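PDB 2RFL: putative phosphohistidine phosphatase SixA from Agrobacterium tumefaciens, which probably removes phosphate from phosphohistidine and belongs to the histidine phosphatase superfamily, which also includes the phosphoglycerate mutases. Local coordinates for residues 7-16 / 105-116. Numbering follows the deposited sequence.
Sequences FPTRVYLLRH and TEVQSVMLVGHN
Tyr12 and Met111 sit opposite each other, CA atoms 4.3 Å apart, midway along a parallel strand pair, 10-15 beside 109-114, whose axes come within 4.7 Å at an angle of 16°. Tyr12 N donates to Val110 O at 2.8 Å, and Leu112 N returns the bond to Tyr12 O at 2.9 Å. The same exchange runs from Arg10 O to Leu14 N, then weakens: Gly114 N to Leu14 O and His16 N to Gly114 O are both weak. At the N-terminal ends of the strands, Gln108 O accepts from Thr9 N at 2.8 Å and only weakly from Arg10 N. These are the two central strands of the mixed sheet in the alpha-beta-alpha sandwich of the histidine phosphatases, with 57-60 flanking one and 145-149 the other. His16 and His115 follow directly at their C-terminal ends, positions consistent with the two active-site histidines of the superfamily, the first in an Arg-His motif; here the rings approach obliquely, planes at 60°, His16 CD2 lying 3.7 Å from His115 ND1. Arg15 reaches the same end with an extended chain, CG anti to its own N (chi1 -174°), and the Asn116 amide lies over one guanidinium face. Arg15 NH1 and Asn116 ND2, both donors, converge on Phe140 O, while Ser61 OG bonds His115 NE2. On the sheet face shared by Tyr12, Leu14, Met111 and Val113, Leu14 lies alongside Val113, its CD2 3.8 Å from Val113 CG2, and the same methyl meets the selenomethionine methyl, Met111 CE, at 4.0 Å.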
loop_
_atom_site.group_PDB
_atom_site.type_symbol
_atom_site.label_atom_id
_atom_site.label_comp_id
_atom_site.label_asym_id
_atom_site.label_seq_id
_atom_site.Cartn_x
_atom_site.Cartn_y
_atom_site.Cartn_z
ATOM N N PHE A 7 12.917 -13.711 1.005
ATOM C CA PHE A 7 12.854 -12.263 0.747
ATOM C C PHE A 7 11.735 -11.927 -0.234
ATOM O O PHE A 7 11.653 -12.561 -1.280
ATOM C CB PHE A 7 14.169 -11.783 0.103
ATOM C CG PHE A 7 15.180 -11.187 1.062
ATOM C CD1 PHE A 7 15.349 -11.684 2.343
ATOM C CD2 PHE A 7 16.011 -10.164 0.634
ATOM C CE1 PHE A 7 16.296 -11.137 3.199
ATOM C CE2 PHE A 7 16.952 -9.611 1.470
ATOM C CZ PHE A 7 17.093 -10.095 2.764
ATOM N N PRO A 8 10.916 -10.890 0.044
ATOM C CA PRO A 8 10.908 -9.857 1.112
ATOM C C PRO A 8 10.701 -10.336 2.552
ATOM O O PRO A 8 10.038 -11.332 2.795
ATOM C CB PRO A 8 9.744 -8.918 0.688
ATOM C CG PRO A 8 9.595 -9.182 -0.848
ATOM C CD PRO A 8 9.803 -10.668 -0.907
ATOM N N THR A 9 11.255 -9.596 3.498
ATOM C CA THR A 9 11.028 -9.882 4.910
ATOM C C THR A 9 10.048 -8.878 5.557
ATOM O O THR A 9 9.524 -9.111 6.642
ATOM C CB THR A 9 12.380 -10.114 5.670
ATOM O OG1 THR A 9 12.973 -8.893 6.110
ATOM C CG2 THR A 9 13.352 -10.801 4.771
ATOM N N ARG A 10 9.792 -7.776 4.855
ATOM C CA ARG A 10 8.773 -6.801 5.255
ATOM C C ARG A 10 7.930 -6.340 4.065
ATOM O O ARG A 10 8.479 -5.882 3.060
ATOM C CB ARG A 10 9.380 -5.572 5.957
ATOM C CG ARG A 10 8.299 -4.621 6.518
ATOM C CD ARG A 10 8.771 -3.773 7.683
ATOM N NE ARG A 10 8.918 -4.543 8.912
ATOM C CZ ARG A 10 9.157 -4.003 10.101
ATOM N NH1 ARG A 10 9.253 -2.689 10.218
ATOM N NH2 ARG A 10 9.277 -4.766 11.173
ATOM N N VAL A 11 6.608 -6.462 4.222
ATOM C CA VAL A 11 5.599 -6.012 3.260
ATOM C C VAL A 11 4.809 -4.810 3.779
ATOM O O VAL A 11 4.156 -4.869 4.814
ATOM C CB VAL A 11 4.579 -7.138 2.927
ATOM C CG1 VAL A 11 3.322 -6.605 2.256
ATOM C CG2 VAL A 11 5.200 -8.159 2.024
ATOM N N TYR A 12 4.855 -3.725 3.030
ATOM C CA TYR A 12 3.969 -2.597 3.281
ATOM C C TYR A 12 2.869 -2.604 2.246
ATOM O O TYR A 12 3.143 -2.778 1.032
ATOM C CB TYR A 12 4.724 -1.284 3.203
ATOM C CG TYR A 12 5.941 -1.165 4.118
ATOM C CD1 TYR A 12 7.236 -1.290 3.601
ATOM C CD2 TYR A 12 5.789 -0.865 5.503
ATOM C CE1 TYR A 12 8.351 -1.156 4.439
ATOM C CE2 TYR A 12 6.899 -0.716 6.344
ATOM C CZ TYR A 12 8.173 -0.869 5.806
ATOM O OH TYR A 12 9.278 -0.728 6.622
ATOM N N LEU A 13 1.639 -2.441 2.739
ATOM C CA LEU A 13 0.423 -2.357 1.932
ATOM C C LEU A 13 -0.342 -1.063 2.138
ATOM O O LEU A 13 -1.007 -0.873 3.191
ATOM C CB LEU A 13 -0.536 -3.502 2.293
ATOM C CG LEU A 13 -0.175 -4.974 2.188
ATOM C CD1 LEU A 13 -1.371 -5.743 2.677
ATOM C CD2 LEU A 13 0.115 -5.317 0.778
ATOM N N LEU A 14 -0.299 -0.225 1.101
ATOM C CA LEU A 14 -0.789 1.146 1.102
ATOM C C LEU A 14 -1.955 1.347 0.124
ATOM O O LEU A 14 -1.824 1.214 -1.103
ATOM C CB LEU A 14 0.368 2.154 0.781
ATOM C CG LEU A 14 0.038 3.672 0.668
ATOM C CD1 LEU A 14 -0.564 4.282 1.956
ATOM C CD2 LEU A 14 1.217 4.545 0.185
ATOM N N ARG A 15 -3.106 1.703 0.666
ATOM C CA ARG A 15 -4.188 2.088 -0.198
ATOM C C ARG A 15 -3.981 3.554 -0.542
ATOM O O ARG A 15 -3.500 4.319 0.285
ATOM C CB ARG A 15 -5.542 1.827 0.431
ATOM C CG ARG A 15 -6.684 2.097 -0.555
ATOM C CD ARG A 15 -8.015 1.535 -0.138
ATOM N NE ARG A 15 -9.038 2.090 -0.991
ATOM C CZ ARG A 15 -10.271 2.373 -0.581
ATOM N NH1 ARG A 15 -10.645 2.085 0.664
ATOM N NH2 ARG A 15 -11.142 2.928 -1.417
ATOM N N HIS A 16 -4.308 3.916 -1.784
ATOM C CA HIS A 16 -4.168 5.266 -2.269
ATOM C C HIS A 16 -5.052 6.163 -1.390
ATOM O O HIS A 16 -6.015 5.688 -0.768
ATOM C CB HIS A 16 -4.559 5.369 -3.758
ATOM C CG HIS A 16 -6.017 5.131 -4.015
ATOM N ND1 HIS A 16 -6.984 6.093 -3.785
ATOM C CD2 HIS A 16 -6.681 4.023 -4.420
ATOM C CE1 HIS A 16 -8.175 5.588 -4.050
ATOM N NE2 HIS A 16 -8.018 4.341 -4.449
ATOM N N THR A 105 12.686 -11.360 -5.114
ATOM C CA THR A 105 13.451 -12.371 -4.396
ATOM C C THR A 105 14.687 -11.906 -3.605
ATOM O O THR A 105 15.079 -12.567 -2.652
ATOM C CB THR A 105 13.827 -13.568 -5.323
ATOM O OG1 THR A 105 13.757 -13.183 -6.710
ATOM C CG2 THR A 105 12.878 -14.760 -5.053
ATOM N N GLU A 106 15.253 -10.764 -3.994
ATOM C CA GLU A 106 16.361 -10.123 -3.271
ATOM C C GLU A 106 16.166 -8.616 -3.002
ATOM O O GLU A 106 17.077 -7.821 -3.218
ATOM C CB GLU A 106 17.682 -10.346 -4.025
ATOM C CG GLU A 106 18.092 -11.823 -4.169
ATOM C CD GLU A 106 19.146 -12.044 -5.253
ATOM O OE1 GLU A 106 19.244 -11.189 -6.179
ATOM O OE2 GLU A 106 19.864 -13.081 -5.172
ATOM N N VAL A 107 14.976 -8.238 -2.546
ATOM C CA VAL A 107 14.690 -6.903 -2.035
ATOM C C VAL A 107 14.133 -7.130 -0.642
ATOM O O VAL A 107 13.147 -7.866 -0.485
ATOM C CB VAL A 107 13.587 -6.189 -2.850
ATOM C CG1 VAL A 107 13.512 -4.704 -2.500
ATOM C CG2 VAL A 107 13.780 -6.379 -4.330
ATOM N N GLN A 108 14.751 -6.507 0.358
ATOM C CA GLN A 108 14.449 -6.793 1.754
ATOM C C GLN A 108 13.055 -6.352 2.180
ATOM O O GLN A 108 12.359 -7.113 2.831
ATOM C CB GLN A 108 15.486 -6.165 2.669
ATOM C CG GLN A 108 15.259 -6.465 4.132
ATOM C CD GLN A 108 16.106 -5.607 5.049
ATOM O OE1 GLN A 108 17.336 -5.769 5.130
ATOM N NE2 GLN A 108 15.449 -4.681 5.747
ATOM N N SER A 109 12.689 -5.114 1.836
ATOM C CA SER A 109 11.350 -4.574 2.102
ATOM C C SER A 109 10.672 -3.930 0.903
ATOM O O SER A 109 11.262 -3.170 0.149
ATOM C CB SER A 109 11.296 -3.645 3.340
ATOM O OG SER A 109 12.313 -2.676 3.358
ATOM N N VAL A 110 9.394 -4.234 0.755
ATOM C CA VAL A 110 8.670 -3.799 -0.416
ATOM C C VAL A 110 7.270 -3.294 -0.080
ATOM O O VAL A 110 6.564 -3.843 0.763
ATOM C CB VAL A 110 8.678 -4.890 -1.541
ATOM C CG1 VAL A 110 8.362 -6.221 -0.953
ATOM C CG2 VAL A 110 7.673 -4.572 -2.648
HETATM N N MSE A 111 6.905 -2.227 -0.770
HETATM C CA MSE A 111 5.659 -1.558 -0.561
HETATM C C MSE A 111 4.861 -1.533 -1.847
HETATM O O MSE A 111 5.356 -1.115 -2.903
HETATM C CB MSE A 111 5.877 -0.134 -0.096
HETATM C CG MSE A 111 4.602 0.642 -0.085
HETATM SE SE MSE A 111 4.689 2.193 0.999
HETATM C CE MSE A 111 5.056 3.612 -0.355
ATOM N N LEU A 112 3.614 -1.957 -1.739
ATOM C CA LEU A 112 2.714 -1.878 -2.855
ATOM C C LEU A 112 1.773 -0.695 -2.693
ATOM O O LEU A 112 1.262 -0.474 -1.614
ATOM C CB LEU A 112 1.941 -3.201 -3.026
ATOM C CG LEU A 112 2.729 -4.496 -3.259
ATOM C CD1 LEU A 112 1.711 -5.427 -3.804
ATOM C CD2 LEU A 112 3.965 -4.471 -4.247
ATOM N N VAL A 113 1.540 0.051 -3.774
ATOM C CA VAL A 113 0.565 1.167 -3.791
ATOM C C VAL A 113 -0.512 0.938 -4.889
ATOM O O VAL A 113 -0.311 1.195 -6.068
ATOM C CB VAL A 113 1.270 2.564 -3.965
ATOM C CG1 VAL A 113 0.267 3.769 -3.919
ATOM C CG2 VAL A 113 2.372 2.738 -2.943
ATOM N N GLY A 114 -1.672 0.451 -4.469
ATOM C CA GLY A 114 -2.784 0.170 -5.396
ATOM C C GLY A 114 -4.127 0.342 -4.722
ATOM O O GLY A 114 -4.257 1.149 -3.799
ATOM N N HIS A 115 -5.107 -0.443 -5.172
ATOM C CA HIS A 115 -6.528 -0.160 -4.934
ATOM C C HIS A 115 -7.260 -1.345 -4.335
ATOM O O HIS A 115 -6.869 -2.489 -4.543
ATOM C CB HIS A 115 -7.295 0.194 -6.241
ATOM C CG HIS A 115 -6.522 0.986 -7.239
ATOM N ND1 HIS A 115 -6.934 2.227 -7.672
ATOM C CD2 HIS A 115 -5.415 0.693 -7.963
ATOM C CE1 HIS A 115 -6.104 2.684 -8.591
ATOM N NE2 HIS A 115 -5.166 1.774 -8.782
ATOM N N ASN A 116 -8.340 -1.033 -3.613
ATOM C CA ASN A 116 -9.393 -1.981 -3.248
ATOM C C ASN A 116 -10.159 -2.467 -4.496
ATOM O O ASN A 116 -10.278 -1.719 -5.447
ATOM C CB ASN A 116 -10.360 -1.319 -2.246
ATOM C CG ASN A 116 -9.960 -1.546 -0.778
ATOM O OD1 ASN A 116 -9.054 -2.327 -0.454
ATOM N ND2 ASN A 116 -10.661 -0.875 0.116
#